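Local atomic coordinates of Rv3651-like N-terminal domain-containing protein (Mycobacterium tuberculosis, PDB entry 4Q6U), a protein that is of unknown function but, built from one GAF-like and two PAS-like domains, probably serves as a triple-domain sensor. Residues A56-T61 and G86-V91; V81-G86 and T121-S126; G109-D114 and A209-W214; S175-T180 and I189-R194. All blocks are in the same frame, centred on the assembly; numbering follows the deposited sequence.

Contact 1: A56-T61 and G86-V91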
loop_
_atom_site.group_PDB
_atom_site.type_symbol
_atom_site.label_atom_id
_atom_site.label_comp_id
_atom_site.label_asym_id
_atom_site.label_seq_id
_atom_site.Cartn_x
_atom_site.Cartn_y
_atom_site.Cartn_z
ATOM N N ALA B 56 27.030 14.272 -25.182
ATOM C CA ALA B 56 26.709 15.596 -25.699
ATOM C C ALA B 56 26.680 15.606 -27.225
ATOM O O ALA B 56 25.799 16.223 -27.831
ATOM C CB ALA B 56 27.710 16.623 -25.179
ATOM N N GLU B 57 27.647 14.920 -27.836
ATOM C CA GLU B 57 27.719 14.808 -29.293
ATOM C C GLU B 57 26.563 13.969 -29.854
ATOM O O GLU B 57 26.015 14.278 -30.914
ATOM C CB GLU B 57 29.063 14.209 -29.715
ATOM N N THR B 58 26.194 12.910 -29.139
ATOM C CA THR B 58 25.089 12.054 -29.559
ATOM C C THR B 58 23.793 12.846 -29.587
ATOM O O THR B 58 22.951 12.651 -30.468
ATOM C CB THR B 58 24.928 10.839 -28.630
ATOM O OG1 THR B 58 26.100 10.023 -28.714
ATOM C CG2 THR B 58 23.713 10.007 -29.025
ATOM N N LEU B 59 23.643 13.752 -28.626
ATOM C CA LEU B 59 22.489 14.641 -28.608
ATOM C C LEU B 59 22.522 15.562 -29.826
ATOM O O LEU B 59 21.515 15.771 -30.485
ATOM C CB LEU B 59 22.450 15.461 -27.317
ATOM C CG LEU B 59 22.199 14.679 -26.028
ATOM C CD1 LEU B 59 21.984 15.622 -24.856
ATOM C CD2 LEU B 59 21.013 13.766 -26.214
ATOM N N GLN B 60 23.702 16.092 -30.114
ATOM C CA GLN B 60 23.926 16.987 -31.251
ATOM C C GLN B 60 23.576 16.372 -32.602
ATOM O O GLN B 60 22.882 16.974 -33.421
ATOM C CB GLN B 60 25.392 17.412 -31.292
ATOM C CG GLN B 60 25.704 18.805 -30.803
ATOM C CD GLN B 60 27.185 19.095 -30.904
ATOM O OE1 GLN B 60 27.986 18.185 -31.116
ATOM N NE2 GLN B 60 27.560 20.364 -30.767
ATOM N N THR B 61 24.094 15.172 -32.821
ATOM C CA THR B 61 24.110 14.545 -34.130
ATOM C C THR B 61 22.950 13.608 -34.378
ATOM O O THR B 61 22.668 13.274 -35.528
ATOM C CB THR B 61 25.403 13.742 -34.331
ATOM O OG1 THR B 61 25.465 12.685 -33.358
ATOM C CG2 THR B 61 26.625 14.651 -34.190
ATOM N N GLY B 86 10.896 12.170 -33.437
ATOM C CA GLY B 86 12.230 12.702 -33.662
ATOM C C GLY B 86 12.949 13.190 -32.414
ATOM O O GLY B 86 14.110 13.588 -32.477
ATOM N N ARG B 87 12.265 13.152 -31.275
ATOM C CA ARG B 87 12.807 13.664 -30.018
ATOM C C ARG B 87 13.691 12.658 -29.302
ATOM O O ARG B 87 13.335 11.493 -29.139
ATOM C CB ARG B 87 11.672 14.085 -29.074
ATOM C CG ARG B 87 10.847 15.255 -29.592
ATOM C CD ARG B 87 11.648 16.547 -29.546
ATOM N NE ARG B 87 12.215 16.770 -28.218
ATOM C CZ ARG B 87 11.549 17.306 -27.200
ATOM N NH1 ARG B 87 10.280 17.681 -27.350
ATOM N NH2 ARG B 87 12.154 17.465 -26.028
HETATM N N MSE B 88 14.846 13.129 -28.860
HETATM C CA MSE B 88 15.784 12.290 -28.130
HETATM C C MSE B 88 15.360 12.166 -26.677
HETATM O O MSE B 88 15.314 13.163 -25.963
HETATM C CB MSE B 88 17.185 12.881 -28.224
HETATM C CG MSE B 88 18.234 12.076 -27.513
HETATM SE SE MSE B 88 19.381 11.111 -28.737
HETATM C CE MSE B 88 19.589 12.477 -30.111
ATOM N N HIS B 89 15.028 10.951 -26.243
ATOM C CA HIS B 89 14.620 10.728 -24.863
ATOM C C HIS B 89 15.799 10.360 -23.978
ATOM O O HIS B 89 15.780 10.577 -22.760
ATOM C CB HIS B 89 13.568 9.622 -24.779
ATOM C CG HIS B 89 12.197 10.067 -25.172
ATOM N ND1 HIS B 89 11.052 9.472 -24.683
ATOM C CD2 HIS B 89 11.780 11.052 -26.002
ATOM C CE1 HIS B 89 9.994 10.068 -25.197
ATOM N NE2 HIS B 89 10.407 11.033 -26.003
ATOM N N GLY B 90 16.811 9.767 -24.588
ATOM C CA GLY B 90 17.972 9.346 -23.832
ATOM C C GLY B 90 19.087 8.824 -24.711
ATOM O O GLY B 90 18.974 8.799 -25.940
ATOM N N VAL B 91 20.168 8.417 -24.056
ATOM C CA VAL B 91 21.340 7.862 -24.714
ATOM C C VAL B 91 21.812 6.658 -23.904
ATOM O O VAL B 91 21.878 6.722 -22.676
ATOM C CB VAL B 91 22.490 8.904 -24.828
ATOM C CG1 VAL B 91 23.777 8.256 -25.365
ATOM C CG2 VAL B 91 22.072 10.082 -25.688
#

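Contact 2: V81-G86 and T121-S126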
loop_
_atom_site.group_PDB
_atom_site.type_symbol
_atom_site.label_atom_id
_atom_site.label_comp_id
_atom_site.label_asym_id
_atom_site.label_seq_id
_atom_site.Cartn_x
_atom_site.Cartn_y
_atom_site.Cartn_z
ATOM N N VAL B 81 18.370 7.146 -28.010
ATOM C CA VAL B 81 17.026 6.624 -27.868
ATOM C C VAL B 81 16.076 7.703 -28.363
ATOM O O VAL B 81 15.845 8.705 -27.681
ATOM C CB VAL B 81 16.684 6.248 -26.423
ATOM C CG1 VAL B 81 15.377 5.469 -26.386
ATOM C CG2 VAL B 81 17.804 5.418 -25.813
ATOM N N ILE B 82 15.544 7.503 -29.563
ATOM C CA ILE B 82 14.807 8.561 -30.231
ATOM C C ILE B 82 13.358 8.168 -30.444
ATOM O O ILE B 82 13.068 7.134 -31.044
ATOM C CB ILE B 82 15.459 8.915 -31.573
ATOM C CG1 ILE B 82 16.935 9.258 -31.346
ATOM C CG2 ILE B 82 14.721 10.072 -32.228
ATOM C CD1 ILE B 82 17.715 9.571 -32.619
HETATM N N MSE B 83 12.466 8.994 -29.908
HETATM C CA MSE B 83 11.022 8.806 -30.013
HETATM C C MSE B 83 10.612 8.991 -31.462
HETATM O O MSE B 83 11.303 9.673 -32.209
HETATM C CB MSE B 83 10.296 9.801 -29.110
HETATM C CG MSE B 83 8.780 9.666 -29.094
HETATM SE SE MSE B 83 8.288 7.835 -28.686
HETATM C CE MSE B 83 6.330 7.978 -28.970
ATOM N N THR B 84 9.498 8.399 -31.876
ATOM C CA THR B 84 9.145 8.470 -33.300
ATOM C C THR B 84 8.710 9.865 -33.768
ATOM O O THR B 84 8.456 10.070 -34.960
ATOM C CB THR B 84 8.041 7.455 -33.655
ATOM O OG1 THR B 84 6.998 7.511 -32.674
ATOM C CG2 THR B 84 8.635 6.041 -33.695
ATOM N N ASP B 85 8.650 10.832 -32.857
ATOM C CA ASP B 85 8.458 12.219 -33.283
ATOM C C ASP B 85 9.800 12.927 -33.519
ATOM O O ASP B 85 9.839 14.132 -33.750
ATOM C CB ASP B 85 7.618 12.998 -32.260
ATOM C CG ASP B 85 8.152 12.876 -30.844
ATOM O OD1 ASP B 85 9.334 12.511 -30.685
ATOM O OD2 ASP B 85 7.384 13.150 -29.889
ATOM N N GLY B 86 10.896 12.170 -33.437
ATOM C CA GLY B 86 12.230 12.702 -33.662
ATOM C C GLY B 86 12.949 13.190 -32.414
ATOM O O GLY B 86 14.110 13.588 -32.477
ATOM N N THR B 121 1.431 7.780 -27.050
ATOM C CA THR B 121 2.076 7.293 -28.248
ATOM C C THR B 121 3.189 6.363 -27.773
ATOM O O THR B 121 4.096 6.798 -27.050
ATOM C CB THR B 121 2.639 8.447 -29.084
ATOM O OG1 THR B 121 1.635 9.462 -29.202
ATOM C CG2 THR B 121 3.071 7.971 -30.486
ATOM N N ASP B 122 3.098 5.084 -28.124
ATOM C CA ASP B 122 4.155 4.135 -27.749
ATOM C C ASP B 122 5.000 3.798 -28.953
ATOM O O ASP B 122 4.824 4.392 -30.019
ATOM C CB ASP B 122 3.576 2.852 -27.164
ATOM C CG ASP B 122 3.174 3.009 -25.718
ATOM O OD1 ASP B 122 2.208 3.752 -25.468
ATOM O OD2 ASP B 122 3.826 2.398 -24.841
ATOM N N THR B 123 5.903 2.837 -28.770
ATOM C CA THR B 123 6.749 2.307 -29.845
ATOM C C THR B 123 6.695 0.779 -29.794
ATOM O O THR B 123 6.279 0.217 -28.779
ATOM C CB THR B 123 8.213 2.784 -29.709
ATOM O OG1 THR B 123 8.715 2.430 -28.416
ATOM C CG2 THR B 123 8.310 4.291 -29.883
ATOM N N PRO B 124 7.078 0.098 -30.887
ATOM C CA PRO B 124 7.252 -1.359 -30.823
ATOM C C PRO B 124 8.135 -1.783 -29.648
ATOM O O PRO B 124 7.843 -2.761 -28.954
ATOM C CB PRO B 124 7.928 -1.683 -32.162
ATOM C CG PRO B 124 7.375 -0.647 -33.092
ATOM C CD PRO B 124 7.216 0.607 -32.267
ATOM N N GLU B 125 9.204 -1.029 -29.424
ATOM C CA GLU B 125 10.121 -1.303 -28.328
ATOM C C GLU B 125 9.437 -1.151 -26.961
ATOM O O GLU B 125 9.557 -2.032 -26.099
ATOM C CB GLU B 125 11.345 -0.388 -28.430
ATOM C CG GLU B 125 12.282 -0.698 -29.612
ATOM C CD GLU B 125 11.759 -0.195 -30.952
ATOM O OE1 GLU B 125 10.823 0.639 -30.971
ATOM O OE2 GLU B 125 12.289 -0.643 -31.991
ATOM N N SER B 126 8.713 -0.055 -26.754
ATOM C CA SER B 126 8.089 0.167 -25.445
ATOM C C SER B 126 6.981 -0.861 -25.184
ATOM O O SER B 126 6.763 -1.296 -24.045
ATOM C CB SER B 126 7.541 1.593 -25.337
ATOM O OG SER B 126 6.273 1.746 -25.974
HETATM O O HOH W 1 5.468 5.301 -32.273
#

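Contact 3: G109-D114 and A209-W214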
loop_
_atom_site.group_PDB
_atom_site.type_symbol
_atom_site.label_atom_id
_atom_site.label_comp_id
_atom_site.label_asym_id
_atom_site.label_seq_id
_atom_site.Cartn_x
_atom_site.Cartn_y
_atom_site.Cartn_z
ATOM N N GLY B 109 12.731 1.495 -24.529
ATOM C CA GLY B 109 11.513 1.758 -25.263
ATOM C C GLY B 109 10.960 3.126 -24.922
ATOM O O GLY B 109 10.420 3.330 -23.834
ATOM N N PRO B 110 11.112 4.079 -25.850
ATOM C CA PRO B 110 10.610 5.439 -25.673
ATOM C C PRO B 110 9.105 5.481 -25.879
ATOM O O PRO B 110 8.570 4.752 -26.716
ATOM C CB PRO B 110 11.344 6.226 -26.759
ATOM C CG PRO B 110 11.546 5.231 -27.835
ATOM C CD PRO B 110 11.716 3.885 -27.181
ATOM N N LEU B 111 8.431 6.296 -25.081
ATOM C CA LEU B 111 7.007 6.554 -25.258
ATOM C C LEU B 111 6.689 7.940 -24.710
ATOM O O LEU B 111 7.519 8.558 -24.026
ATOM C CB LEU B 111 6.159 5.491 -24.545
ATOM C CG LEU B 111 6.294 5.438 -23.015
ATOM C CD1 LEU B 111 4.927 5.280 -22.369
ATOM C CD2 LEU B 111 7.192 4.303 -22.567
ATOM N N LYS B 112 5.485 8.421 -24.980
ATOM C CA LYS B 112 5.065 9.684 -24.408
ATOM C C LYS B 112 3.574 9.673 -24.140
ATOM O O LYS B 112 2.807 8.969 -24.810
ATOM C CB LYS B 112 5.417 10.862 -25.323
ATOM C CG LYS B 112 4.693 10.859 -26.650
ATOM C CD LYS B 112 5.080 12.074 -27.497
ATOM C CE LYS B 112 4.343 12.088 -28.832
ATOM N NZ LYS B 112 4.808 13.234 -29.668
ATOM N N TRP B 113 3.189 10.443 -23.131
ATOM C CA TRP B 113 1.792 10.707 -22.836
ATOM C C TRP B 113 1.566 12.191 -23.072
ATOM O O TRP B 113 2.215 13.024 -22.429
ATOM C CB TRP B 113 1.436 10.333 -21.392
ATOM C CG TRP B 113 1.299 8.866 -21.147
ATOM C CD1 TRP B 113 1.693 7.850 -21.971
ATOM C CD2 TRP B 113 0.705 8.246 -20.001
ATOM N NE1 TRP B 113 1.387 6.632 -21.398
ATOM C CE2 TRP B 113 0.779 6.852 -20.192
ATOM C CE3 TRP B 113 0.116 8.739 -18.827
ATOM C CZ2 TRP B 113 0.290 5.938 -19.246
ATOM C CZ3 TRP B 113 -0.370 7.832 -17.895
ATOM C CH2 TRP B 113 -0.278 6.447 -18.110
ATOM N N ASP B 114 0.691 12.530 -24.019
ATOM C CA ASP B 114 0.264 13.920 -24.163
ATOM C C ASP B 114 -0.874 14.151 -23.173
ATOM O O ASP B 114 -1.988 13.675 -23.383
ATOM C CB ASP B 114 -0.175 14.232 -25.600
ATOM C CG ASP B 114 -0.425 15.725 -25.835
ATOM O OD1 ASP B 114 -0.960 16.402 -24.928
ATOM O OD2 ASP B 114 -0.085 16.229 -26.933
ATOM N N ALA B 209 4.367 14.138 -20.953
ATOM C CA ALA B 209 5.292 13.302 -20.200
ATOM C C ALA B 209 6.049 12.388 -21.168
ATOM O O ALA B 209 5.439 11.635 -21.931
ATOM C CB ALA B 209 4.555 12.487 -19.147
ATOM N N ARG B 210 7.375 12.484 -21.162
ATOM C CA ARG B 210 8.198 11.640 -22.018
ATOM C C ARG B 210 8.897 10.587 -21.176
ATOM O O ARG B 210 9.352 10.876 -20.072
ATOM C CB ARG B 210 9.218 12.484 -22.791
ATOM C CG ARG B 210 8.563 13.442 -23.776
ATOM C CD ARG B 210 9.541 14.197 -24.640
ATOM N NE ARG B 210 8.805 15.006 -25.613
ATOM C CZ ARG B 210 8.467 14.584 -26.826
ATOM N NH1 ARG B 210 8.817 13.366 -27.228
ATOM N NH2 ARG B 210 7.775 15.376 -27.636
ATOM N N ALA B 211 8.991 9.369 -21.698
ATOM C CA ALA B 211 9.454 8.243 -20.901
ATOM C C ALA B 211 10.335 7.264 -21.673
ATOM O O ALA B 211 10.390 7.282 -22.900
ATOM C CB ALA B 211 8.243 7.501 -20.313
HETATM N N MSE B 212 11.042 6.419 -20.938
HETATM C CA MSE B 212 11.664 5.242 -21.517
HETATM C C MSE B 212 11.407 4.068 -20.601
HETATM O O MSE B 212 11.546 4.203 -19.385
HETATM C CB MSE B 212 13.173 5.432 -21.705
HETATM C CG MSE B 212 13.546 6.536 -22.641
HETATM SE SE MSE B 212 15.486 6.615 -22.768
HETATM C CE MSE B 212 15.885 7.433 -21.031
ATOM N N ASN B 213 11.020 2.921 -21.153
ATOM C CA ASN B 213 11.054 1.716 -20.334
ATOM C C ASN B 213 12.127 0.738 -20.800
ATOM O O ASN B 213 12.832 0.980 -21.793
ATOM C CB ASN B 213 9.665 1.040 -20.282
ATOM C CG ASN B 213 9.228 0.441 -21.615
ATOM O OD1 ASN B 213 10.017 0.297 -22.551
ATOM N ND2 ASN B 213 7.952 0.069 -21.691
ATOM N N TRP B 214 12.269 -0.345 -20.046
ATOM C CA TRP B 214 13.133 -1.456 -20.404
ATOM C C TRP B 214 12.675 -2.667 -19.595
ATOM O O TRP B 214 12.085 -2.512 -18.522
ATOM C CB TRP B 214 14.610 -1.136 -20.129
ATOM C CG TRP B 214 14.946 -0.917 -18.678
ATOM C CD1 TRP B 214 15.404 -1.851 -17.787
ATOM C CD2 TRP B 214 14.874 0.318 -17.960
ATOM N NE1 TRP B 214 15.615 -1.273 -16.555
ATOM C CE2 TRP B 214 15.292 0.058 -16.633
ATOM C CE3 TRP B 214 14.491 1.617 -18.304
ATOM C CZ2 TRP B 214 15.343 1.050 -15.657
ATOM C CZ3 TRP B 214 14.536 2.606 -17.329
ATOM C CH2 TRP B 214 14.958 2.314 -16.020
#

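Contact 4: S175-T180 and I189-R194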
loop_
_atom_site.group_PDB
_atom_site.type_symbol
_atom_site.label_atom_id
_atom_site.label_comp_id
_atom_site.label_asym_id
_atom_site.label_seq_id
_atom_site.Cartn_x
_atom_site.Cartn_y
_atom_site.Cartn_z
ATOM N N SER B 175 10.723 4.057 -11.637
ATOM C CA SER B 175 10.210 2.918 -10.876
ATOM C C SER B 175 10.458 1.592 -11.592
ATOM O O SER B 175 10.783 1.562 -12.784
ATOM C CB SER B 175 8.707 3.093 -10.602
ATOM O OG SER B 175 8.260 2.103 -9.688
ATOM N N ILE B 176 10.325 0.506 -10.841
ATOM C CA ILE B 176 10.264 -0.847 -11.385
ATOM C C ILE B 176 8.853 -1.396 -11.178
ATOM O O ILE B 176 8.357 -1.387 -10.056
ATOM C CB ILE B 176 11.261 -1.792 -10.695
ATOM C CG1 ILE B 176 12.703 -1.330 -10.917
ATOM C CG2 ILE B 176 11.069 -3.216 -11.196
ATOM C CD1 ILE B 176 13.202 -1.604 -12.313
ATOM N N TRP B 177 8.219 -1.892 -12.236
ATOM C CA TRP B 177 6.841 -2.381 -12.136
ATOM C C TRP B 177 6.696 -3.860 -12.477
ATOM O O TRP B 177 7.435 -4.387 -13.309
ATOM C CB TRP B 177 5.921 -1.574 -13.052
ATOM C CG TRP B 177 5.486 -0.265 -12.482
ATOM C CD1 TRP B 177 6.059 0.420 -11.443
ATOM C CD2 TRP B 177 4.368 0.517 -12.912
ATOM N NE1 TRP B 177 5.366 1.584 -11.212
ATOM C CE2 TRP B 177 4.324 1.666 -12.102
ATOM C CE3 TRP B 177 3.392 0.348 -13.902
ATOM C CZ2 TRP B 177 3.351 2.650 -12.259
ATOM C CZ3 TRP B 177 2.428 1.324 -14.052
ATOM C CH2 TRP B 177 2.413 2.458 -13.236
ATOM N N ASP B 178 5.740 -4.519 -11.825
ATOM C CA ASP B 178 5.376 -5.897 -12.140
ATOM C C ASP B 178 4.261 -5.962 -13.183
ATOM O O ASP B 178 3.217 -5.324 -13.024
ATOM C CB ASP B 178 4.926 -6.632 -10.884
ATOM C CG ASP B 178 6.049 -6.821 -9.890
ATOM O OD1 ASP B 178 6.903 -7.698 -10.133
ATOM O OD2 ASP B 178 6.076 -6.095 -8.875
ATOM N N LEU B 179 4.473 -6.740 -14.240
ATOM C CA LEU B 179 3.456 -6.909 -15.280
ATOM C C LEU B 179 3.291 -8.379 -15.653
ATOM O O LEU B 179 4.019 -9.243 -15.166
ATOM C CB LEU B 179 3.815 -6.110 -16.535
ATOM C CG LEU B 179 4.236 -4.640 -16.455
ATOM C CD1 LEU B 179 4.645 -4.142 -17.851
ATOM C CD2 LEU B 179 3.117 -3.778 -15.902
ATOM N N THR B 180 2.344 -8.659 -16.535
ATOM C CA THR B 180 2.223 -9.990 -17.107
ATOM C C THR B 180 2.163 -9.876 -18.633
ATOM O O THR B 180 1.348 -9.126 -19.174
ATOM C CB THR B 180 0.983 -10.721 -16.563
ATOM O OG1 THR B 180 1.206 -11.087 -15.191
ATOM C CG2 THR B 180 0.708 -11.972 -17.364
ATOM N N ILE B 189 9.357 -4.408 -15.499
ATOM C CA ILE B 189 9.959 -3.337 -16.284
ATOM C C ILE B 189 10.500 -2.223 -15.399
ATOM O O ILE B 189 9.976 -1.956 -14.321
ATOM C CB ILE B 189 8.959 -2.717 -17.288
ATOM C CG1 ILE B 189 7.780 -2.078 -16.552
ATOM C CG2 ILE B 189 8.446 -3.775 -18.261
ATOM C CD1 ILE B 189 6.974 -1.128 -17.410
ATOM N N GLY B 190 11.565 -1.575 -15.860
ATOM C CA GLY B 190 11.939 -0.292 -15.308
ATOM C C GLY B 190 11.403 0.788 -16.219
ATOM O O GLY B 190 11.148 0.542 -17.400
ATOM N N PHE B 191 11.212 1.985 -15.679
ATOM C CA PHE B 191 10.949 3.135 -16.530
ATOM C C PHE B 191 11.327 4.448 -15.853
ATOM O O PHE B 191 11.426 4.533 -14.632
ATOM C CB PHE B 191 9.471 3.175 -16.975
ATOM C CG PHE B 191 8.509 3.537 -15.880
ATOM C CD1 PHE B 191 8.224 4.865 -15.598
ATOM C CD2 PHE B 191 7.893 2.547 -15.126
ATOM C CE1 PHE B 191 7.345 5.203 -14.591
ATOM C CE2 PHE B 191 7.006 2.880 -14.110
ATOM C CZ PHE B 191 6.734 4.206 -13.844
ATOM N N VAL B 192 11.545 5.470 -16.672
ATOM C CA VAL B 192 11.714 6.836 -16.199
ATOM C C VAL B 192 10.689 7.681 -16.944
ATOM O O VAL B 192 10.384 7.391 -18.094
ATOM C CB VAL B 192 13.150 7.357 -16.451
ATOM C CG1 VAL B 192 13.499 7.270 -17.930
ATOM C CG2 VAL B 192 13.320 8.776 -15.933
ATOM N N ALA B 193 10.129 8.694 -16.289
ATOM C CA ALA B 193 9.173 9.582 -16.945
ATOM C C ALA B 193 9.343 11.011 -16.450
ATOM O O ALA B 193 9.612 11.235 -15.268
ATOM C CB ALA B 193 7.734 9.100 -16.712
ATOM N N ARG B 194 9.196 11.973 -17.359
ATOM C CA ARG B 194 9.363 13.381 -17.028
ATOM C C ARG B 194 8.358 14.243 -17.772
ATOM O O ARG B 194 8.239 14.147 -18.995
ATOM C CB ARG B 194 10.781 13.851 -17.359
ATOM C CG ARG B 194 11.033 15.320 -17.012
ATOM C CD ARG B 194 12.298 15.854 -17.652
ATOM N NE ARG B 194 13.491 15.107 -17.259
ATOM C CZ ARG B 194 14.331 15.476 -16.299
ATOM N NH1 ARG B 194 14.122 16.596 -15.617
ATOM N NH2 ARG B 194 15.391 14.724 -16.024
#

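Contact 1: A56-T61 and G86-V91
Thr58 and Val91 reach toward each other tip to tip, CG2 of the threonine stopping 3.7 Å from CG2 of the valine. One residue further along the helix, Leu59 comes in at a slant and inserts one branch: its CD2 lies 3.5 Å from Met88 CG and 3.9 Å from Val91 CG2. Met88, a selenomethionine, leaves its strand with CG anti to the backbone N (chi1 -179°), then bends twice, which brings the terminal methyl up to the helix backbone. There CE sits 3.4 Å from Thr58 O, with Leu59 O also close by. Helix segment 56-61 thus runs roughly antiparallel to strand segment 88-91, axes 9.2 Å apart, one layer of side chains between them, as in the alpha-on-beta arrangement of GAF-like domains. The strand carries a classic beta bulge, His89 and Gly90 both facing Val81. Thr58 divides its two branches by chemistry, CG2 going to the valine while OG1 bonds to Thr78 OG1 and to Ala54 O of its own helix. No hydrogen bond crosses between 56-61 and 86-91, so the grip of helix on strand rests on apolar side-chain packing and a methyl-to-carbonyl contact, the Thr58 hydroxyl being served by Thr78 and Ala54.

Contact 2: V81-G86 and T121-S126
Met83, a selenomethionine, sets its terminal methyl against the flat peptide group of Thr121, CE lying 3.2 Å from Thr121 O and also bordering the carbonyl of Asp122; no aromatic ring takes part. The other flat group, the carboxylate of Asp122, is set away from the contact: its OD2 receives Ser126 OG on the anti side, 19° out of the carboxylate plane, at 2.8 Å, while OD1 forms a salt bridge with Arg142. The Met83 side chain spans two threonines, with CE 3.6 Å from Thr121 CG2 and SE 3.7 Å from Thr123 CG2. A bend at chi2 (53°) carries the otherwise extended chain from the turn to these methyls.

Thr123 gives its methyl to Met83, while its hydroxyl is used in the cap. Standing at the N-cap of helix 124-129, Thr123 OG1 accepts from Ser126 N at 3.0 Å and is also hydrogen-bonded to Pro110 O. The reciprocal bond, Thr123 N to Ser126 OG, is almost perfectly straight at 178° and completes a capping box. Ser126 OG therefore both accepts from Thr123 N and donates to Asp122 OD2, which fixes its rotation. Across the contact, residues 83 to 86 form a type I turn closed by Gly86 N to Met83 O at 2.8 Å, and a water donating to Asp122 O joins it to Thr84 OG1.

No direct hydrogen bond links the two segments. The GAF-like and first PAS-like portions of the chain thus meet here through selenomethionine packing on threonine methyls and a carbonyl oxygen, with one water bridge, beside a helix start closed by a capping box.

Contact 3: G109-D114 and A209-W214
Leu111 and Ala211 form the middle hydrogen-bonded pair of an antiparallel match between strands 109-114 and 206-215, the first and last strands of a PAS-type sheet with strand order 2-1-5-4-3. Three such pairs, Gly109 with Asn213, Leu111 with Ala211 and Trp113 with Ala209, exchange six backbone bonds, among them Trp113 N to Ala209 O at 2.8 Å. At the centre, Ala211 O accepts from Leu111 N and has a second donor, His89 ND1 from the GAF-like domain.

Beyond the backbone, Leu111 CG rests 3.9 Å from Ala211 CB on the face that also carries Trp113 and Asn213. On the other face Lys112 and Arg210 run side by side and point the same way, Lys112 CD lying 4.0 Å from Arg210 NH1. Their cationic ends, Lys112 NZ and Arg210 NH2, come within 4.2 Å because both side chains converge on Asp85, whose OD2 makes salt bridges with Lys112 NZ and Arg210 NH1. Arg210 is held further by a salt bridge from Glu198 at NE and probably by His89 NE2 at NH1. Asp85 and Glu198 together probably offset this gathered positive charge at the domain junction.

At the far end Asn213 packs over Gly109, which has no side chain to obstruct it. With CG tucked between backbone N and carbonyl carbon (chi1 68°), Asn213 OD1 lies 3.4 Å from Gly109 CA, engaged by Asn129 ND2, while Asn213 ND2 bonds to Ser126 O.

Contact 4: S175-T180 and I189-R194
Ile189, Phe191 and Trp177 bury the most surface where strands 172-180 and 186-198 pair as an antiparallel hairpin, and all three project from the same face of the PAS-like sheet. Phe191 turns its rim onto the indole: the aromatic pair is T-shaped, with planes at 88° and centroids 4.9 Å apart between the phenyl and the five-membered ring. The point of contact is Phe191 CE2, which stands over one face of Trp177, 3.6 Å from Trp177 CE2 and displaced toward the indole rim. Phe191 reaches it because CG lies between its backbone N and carbonyl carbon (chi1 72°), throwing the ring across to the neighbouring strand, where Phe191 CE2 also comes 3.9 Å from Ser175 CB.

Ile189 packs at the stem of the tryptophan, on the same side of the indole plane as Phe191, its CG1 4.0 Å from Trp177 CB. Its CD1 and CG2 both receive Leu179 CD1, the CD1 atoms of Leu179 and Ile189 being 3.8 Å apart. On the reverse face Ile176 folds its CD1 over bare Gly190, 3.5 Å from Gly190 CA.

The backbone holds these groups in register. Ser175 pairs with Phe191, and Trp177 with Ile189, through four bonds, the shortest being Trp177 N to Ile189 O at 2.7 Å. Trp177 NE1 is hydrogen-bonded to Pro155 O, which helps fix the indole's rotation. Across the segments, then, polar bonding is confined to the main chain, and the side chains form a largely nonpolar cluster, in which the edge-to-face geometry probably adds a weak CH-pi attraction.

Contacts 3 and 4 lie deepest, centred about 6 and 9 Å from the chain's centre, and belong to one sheet: strands 206-215 and 186-198 are neighbours, so contact 4 extends the pairing begun in contact 3. Both are held by antiparallel backbone bonds, but contact 3 adds a charged face toward the GAF-like domain whereas contact 4 adds aromatic packing. Contact 1 is the most peripheral, about 21 Å out and partly buried, joining a helix to the sheet largely by apolar contacts, without a hydrogen bond between its segments. Contact 2, buried and about 7 Å from contact 3 between centres, carries the GAF-like sheet's turn to the PAS-like side. Contacts 1 and 2 share Gly86; His89 and Asp85 tie them to contact 3.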